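Local structure of francisella virulence factor (5EVF) at residues P19-P23 with S24-V28; S51-D55 with F56-C60. The protein is of unknown biochemical function but is regarded as a conserved virulence factor of Francisella. All coordinates share one frame; numbering follows the deposited sequence.

Contact 1 of 2, residues P19-P23 with S24-V28; sequences PPTDP and SQVRV
D22 swings its carboxylate forward to S24 with CG opposite its own backbone N (chi1 -178°), and S24 answers by tucking OG between its backbone N and carbonyl carbon (chi1 71°), which keeps the hydroxyl on the same side as its amide. Both donors therefore converge on one oxygen. S24 OG gives its proton to D22 OD1 at 2.9 Å, and S24 N donates to D22 OD1 at 3.0 Å; they arrive from the same face of the carboxylate, well above its plane. The second bond closes an Asx turn, a role that suits aspartate because its short side chain can reach the amide two residues on. The main chain curls into a short 3-10 turn beneath it. Q25 N donates to D22 O at 2.9 Å, and V26 N follows with a longer bond of 3.2 Å to P23 O. P23 fits the start of this turn: its ring restricts phi to a value the turn needs, and no N-H is lost where none is required. On the outer side, chi1 of Q25 (-51°) sets CG 3.8 Å from D22 OD2, and a bend at chi2 then folds the amide back towards S24. In this conformer NE2 donates to S24 OG at 3.0 Å, but the glutamine is modelled in two conformers, which makes the bond less certain. V26 and P23 both touch A72 of helix 56-73, and T21 OG1 is held by A76 O and A72 O. With two donors on a single oxygen at the protein surface, the carboxylate would probably favour its ionised form.

Contact 2 of 2, residues S51-D55 with F56-C60; sequences SNEKD and FQKLC
D55 caps the helix that begins at F56: its OD1 accepts from K58 N at 3.2 Å, the amide lying well above the carboxylate plane. With CG anti to the backbone N (chi1 -172°), the carboxylate of D55 reaches forward to the first turn. D55 N is itself held, donating to the anti lone pair of E53 OE2 at 2.9 Å. D55 O then receives two weak bonds, from K58 N at 3.2 Å and from L59 N at 3.5 Å. This is a classic Asp N-cap, in which a short acidic side chain supplies an acceptor to an amide of the first turn; its negative charge would also suit the positive end of the helix dipole. The capped helix, 56-73, lies against the sheet and carries C60, whose disulfide to C83 ties the N-terminal part of the helix to strand 78-84. K58 lays its aliphatic chain across D55 at about a right angle, CD coming within 3.3 Å of OD2, while its ammonium stays too far from either acid for a salt bridge and would add only a general attraction. Further in, the side chains of E53 and L59 run alongside one another in opposite senses, E53 CG resting 3.7 Å from L59 CG, so that the glutamate stem serves as apolar cover for a buried leucine that also meets V96. F56 turns back beside the incoming chain, its CD1 3.4 Å from K54 O, and the aromatic ring touches V50, Y85 and V96.

Contact 1 comes first along the chain and closes before contact 2 opens; their centres are 25 Å apart, with about 9 Å between nearest atoms and no touch. Helix 56-73 joins them. Residues 51-60 span the approach to the helix and its first residues, whereas residues 19-28 pass its C-terminal end before entering strand 27-30 at one edge of the five-stranded mixed sheet. Strand 42-49, deeper in that sheet, leads into contact 2. Two surface turns thus mark the two ends of the one long helix packed on the sheet, and strand 78-84 receives the disulfide from one region and lies beside the strand of the other.

Contact 1 of 2, residues P19-P23 with S24-V28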
loop_
_atom_site.group_PDB
_atom_site.type_symbol
_atom_site.label_atom_id
_atom_site.label_comp_id
_atom_site.label_asym_id
_atom_site.label_seq_id
_atom_site.Cartn_x
_atom_site.Cartn_y
_atom_site.Cartn_z
ATOM N N PRO A 19 3.779 12.170 -14.528
ATOM C CA PRO A 19 2.422 12.030 -15.046
ATOM C C PRO A 19 1.763 10.795 -14.469
ATOM O O PRO A 19 2.421 9.758 -14.294
ATOM C CB PRO A 19 2.632 11.893 -16.561
ATOM C CG PRO A 19 3.994 12.439 -16.811
ATOM C CD PRO A 19 4.786 12.092 -15.598
ATOM N N PRO A 20 0.479 10.876 -14.128
ATOM C CA PRO A 20 -0.213 9.704 -13.576
ATOM C C PRO A 20 -0.207 8.547 -14.558
ATOM O O PRO A 20 -0.177 8.733 -15.778
ATOM C CB PRO A 20 -1.639 10.210 -13.327
ATOM C CG PRO A 20 -1.502 11.699 -13.215
ATOM C CD PRO A 20 -0.358 12.087 -14.102
ATOM N N THR A 21 -0.233 7.340 -14.012
ATOM C CA THR A 21 -0.306 6.131 -14.811
ATOM C C THR A 21 -1.672 5.488 -14.620
ATOM O O THR A 21 -2.450 5.868 -13.740
ATOM C CB THR A 21 0.809 5.150 -14.426
ATOM O OG1 THR A 21 0.741 4.899 -13.028
ATOM C CG2 THR A 21 2.169 5.747 -14.724
ATOM N N ASP A 22 -1.970 4.525 -15.476
ATOM C CA ASP A 22 -3.227 3.796 -15.383
ATOM C C ASP A 22 -3.112 2.771 -14.262
ATOM O O ASP A 22 -2.284 1.860 -14.358
ATOM C CB ASP A 22 -3.521 3.118 -16.711
ATOM C CG ASP A 22 -4.840 2.373 -16.729
ATOM O OD1 ASP A 22 -5.443 2.111 -15.673
ATOM O OD2 ASP A 22 -5.274 2.018 -17.834
ATOM N N PRO A 23 -3.913 2.874 -13.194
ATOM C CA PRO A 23 -3.776 1.915 -12.085
ATOM C C PRO A 23 -3.967 0.467 -12.498
ATOM O O PRO A 23 -3.319 -0.419 -11.923
ATOM C CB PRO A 23 -4.851 2.363 -11.077
ATOM C CG PRO A 23 -5.719 3.318 -11.770
ATOM C CD PRO A 23 -5.052 3.795 -13.027
ATOM N N SER A 24 -4.819 0.191 -13.486
ATOM C CA SER A 24 -4.995 -1.196 -13.890
ATOM C C SER A 24 -3.750 -1.770 -14.564
ATOM O O SER A 24 -3.649 -2.995 -14.701
ATOM C CB SER A 24 -6.206 -1.326 -14.811
ATOM O OG SER A 24 -5.959 -0.746 -16.074
ATOM N N GLN A 25 -2.799 -0.942 -14.981
ATOM C CA GLN A 25 -1.598 -1.472 -15.607
ATOM C C GLN A 25 -0.385 -1.441 -14.682
ATOM O O GLN A 25 0.719 -1.788 -15.117
ATOM C CB GLN A 25 -1.304 -0.714 -16.906
ATOM C CG GLN A 25 -2.504 -0.618 -17.867
ATOM C CD GLN A 25 -3.028 -1.972 -18.368
ATOM O OE1 GLN A 25 -2.489 -2.553 -19.318
ATOM N NE2 GLN A 25 -4.108 -2.457 -17.753
ATOM N N VAL A 26 -0.559 -1.040 -13.421
ATOM C CA VAL A 26 0.532 -1.121 -12.454
ATOM C C VAL A 26 0.880 -2.580 -12.209
ATOM O O VAL A 26 -0.005 -3.408 -11.974
ATOM C CB VAL A 26 0.135 -0.430 -11.139
ATOM C CG1 VAL A 26 1.176 -0.706 -10.062
ATOM C CG2 VAL A 26 -0.039 1.085 -11.353
ATOM N N ARG A 27 2.175 -2.906 -12.260
ATOM C CA ARG A 27 2.629 -4.252 -11.950
ATOM C C ARG A 27 2.835 -4.356 -10.449
ATOM O O ARG A 27 3.490 -3.496 -9.850
ATOM C CB ARG A 27 3.925 -4.575 -12.691
ATOM C CG ARG A 27 3.817 -4.321 -14.192
ATOM C CD ARG A 27 5.029 -4.841 -14.959
ATOM N NE ARG A 27 6.280 -4.343 -14.405
ATOM C CZ ARG A 27 6.909 -3.242 -14.807
ATOM N NH1 ARG A 27 6.414 -2.507 -15.794
ATOM N NH2 ARG A 27 8.045 -2.877 -14.212
ATOM N N VAL A 28 2.277 -5.402 -9.849
ATOM C CA VAL A 28 2.213 -5.521 -8.398
ATOM C C VAL A 28 2.957 -6.783 -7.991
ATOM O O VAL A 28 2.623 -7.879 -8.455
ATOM C CB VAL A 28 0.758 -5.557 -7.907
ATOM C CG1 VAL A 28 0.704 -5.835 -6.428
ATOM C CG2 VAL A 28 0.056 -4.250 -8.253
#

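Contact 2 of 2, residues S51-D55 with F56-C60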
loop_
_atom_site.group_PDB
_atom_site.type_symbol
_atom_site.label_atom_id
_atom_site.label_comp_id
_atom_site.label_asym_id
_atom_site.label_seq_id
_atom_site.Cartn_x
_atom_site.Cartn_y
_atom_site.Cartn_z
ATOM N N SER A 51 -11.928 -3.133 13.146
ATOM C CA SER A 51 -13.347 -3.140 13.507
ATOM C C SER A 51 -13.766 -4.592 13.736
ATOM O O SER A 51 -13.111 -5.294 14.520
ATOM C CB SER A 51 -14.125 -2.392 12.435
ATOM O OG SER A 51 -15.508 -2.410 12.724
ATOM N N ASN A 52 -14.817 -5.079 13.078
ATOM C CA ASN A 52 -15.337 -6.423 13.273
ATOM C C ASN A 52 -14.932 -7.365 12.153
ATOM O O ASN A 52 -15.478 -8.467 12.047
ATOM C CB ASN A 52 -16.857 -6.379 13.378
ATOM C CG ASN A 52 -17.466 -5.462 12.342
ATOM O OD1 ASN A 52 -17.260 -5.652 11.138
ATOM N ND2 ASN A 52 -18.207 -4.450 12.800
ATOM N N GLU A 53 -14.000 -6.954 11.308
ATOM C CA GLU A 53 -13.569 -7.812 10.219
ATOM C C GLU A 53 -12.759 -8.974 10.771
ATOM O O GLU A 53 -11.857 -8.784 11.591
ATOM C CB GLU A 53 -12.749 -7.014 9.204
ATOM C CG GLU A 53 -12.286 -7.839 8.029
ATOM C CD GLU A 53 -13.446 -8.367 7.216
ATOM O OE1 GLU A 53 -14.129 -7.542 6.586
ATOM O OE2 GLU A 53 -13.658 -9.596 7.222
ATOM N N LYS A 54 -13.103 -10.184 10.340
ATOM C CA LYS A 54 -12.351 -11.372 10.697
ATOM C C LYS A 54 -11.522 -11.903 9.541
ATOM O O LYS A 54 -10.642 -12.742 9.764
ATOM C CB LYS A 54 -13.297 -12.478 11.192
ATOM C CG LYS A 54 -14.344 -12.029 12.207
ATOM C CD LYS A 54 -15.527 -12.998 12.216
ATOM C CE LYS A 54 -16.857 -12.289 12.435
ATOM N NZ LYS A 54 -17.175 -12.089 13.878
ATOM N N ASP A 55 -11.772 -11.433 8.322
ATOM C CA ASP A 55 -11.060 -11.882 7.131
ATOM C C ASP A 55 -9.947 -10.877 6.863
ATOM O O ASP A 55 -10.166 -9.847 6.222
ATOM C CB ASP A 55 -12.012 -11.993 5.947
ATOM C CG ASP A 55 -11.377 -12.647 4.738
ATOM O OD1 ASP A 55 -10.136 -12.595 4.589
ATOM O OD2 ASP A 55 -12.130 -13.220 3.926
ATOM N N PHE A 56 -8.748 -11.179 7.346
ATOM C CA PHE A 56 -7.662 -10.217 7.215
ATOM C C PHE A 56 -7.043 -10.222 5.825
ATOM O O PHE A 56 -6.366 -9.252 5.453
ATOM C CB PHE A 56 -6.625 -10.476 8.314
ATOM C CG PHE A 56 -7.074 -10.003 9.677
ATOM C CD1 PHE A 56 -7.888 -10.793 10.482
ATOM C CD2 PHE A 56 -6.712 -8.748 10.128
ATOM C CE1 PHE A 56 -8.313 -10.333 11.721
ATOM C CE2 PHE A 56 -7.124 -8.286 11.356
ATOM C CZ PHE A 56 -7.921 -9.072 12.158
ATOM N N GLN A 57 -7.283 -11.265 5.025
ATOM C CA GLN A 57 -6.914 -11.182 3.618
ATOM C C GLN A 57 -7.686 -10.068 2.924
ATOM O O GLN A 57 -7.139 -9.362 2.067
ATOM C CB GLN A 57 -7.156 -12.516 2.913
ATOM C CG GLN A 57 -6.320 -12.691 1.642
ATOM C CD GLN A 57 -5.146 -13.654 1.838
ATOM O OE1 GLN A 57 -5.170 -14.504 2.730
ATOM N NE2 GLN A 57 -4.115 -13.517 1.011
ATOM N N LYS A 58 -8.957 -9.887 3.291
ATOM C CA LYS A 58 -9.758 -8.819 2.703
ATOM C C LYS A 58 -9.234 -7.453 3.098
ATOM O O LYS A 58 -9.239 -6.528 2.276
ATOM C CB LYS A 58 -11.222 -8.949 3.122
ATOM C CG LYS A 58 -11.941 -10.106 2.472
ATOM C CD LYS A 58 -13.355 -10.248 3.011
ATOM C CE LYS A 58 -14.292 -9.215 2.421
ATOM N NZ LYS A 58 -15.709 -9.610 2.694
ATOM N N LEU A 59 -8.782 -7.301 4.345
ATOM C CA LEU A 59 -8.207 -6.025 4.766
ATOM C C LEU A 59 -6.902 -5.748 4.039
ATOM O O LEU A 59 -6.640 -4.617 3.630
ATOM C CB LEU A 59 -7.990 -6.006 6.278
ATOM C CG LEU A 59 -9.273 -5.933 7.115
ATOM C CD1 LEU A 59 -8.992 -6.100 8.596
ATOM C CD2 LEU A 59 -9.997 -4.606 6.851
ATOM N N CYS A 60 -6.053 -6.762 3.889
ATOM C CA CYS A 60 -4.845 -6.579 3.094
ATOM C C CYS A 60 -5.202 -6.199 1.660
ATOM O O CYS A 60 -4.626 -5.268 1.084
ATOM C CB CYS A 60 -4.016 -7.863 3.148
ATOM S SG CYS A 60 -2.488 -7.813 2.202
#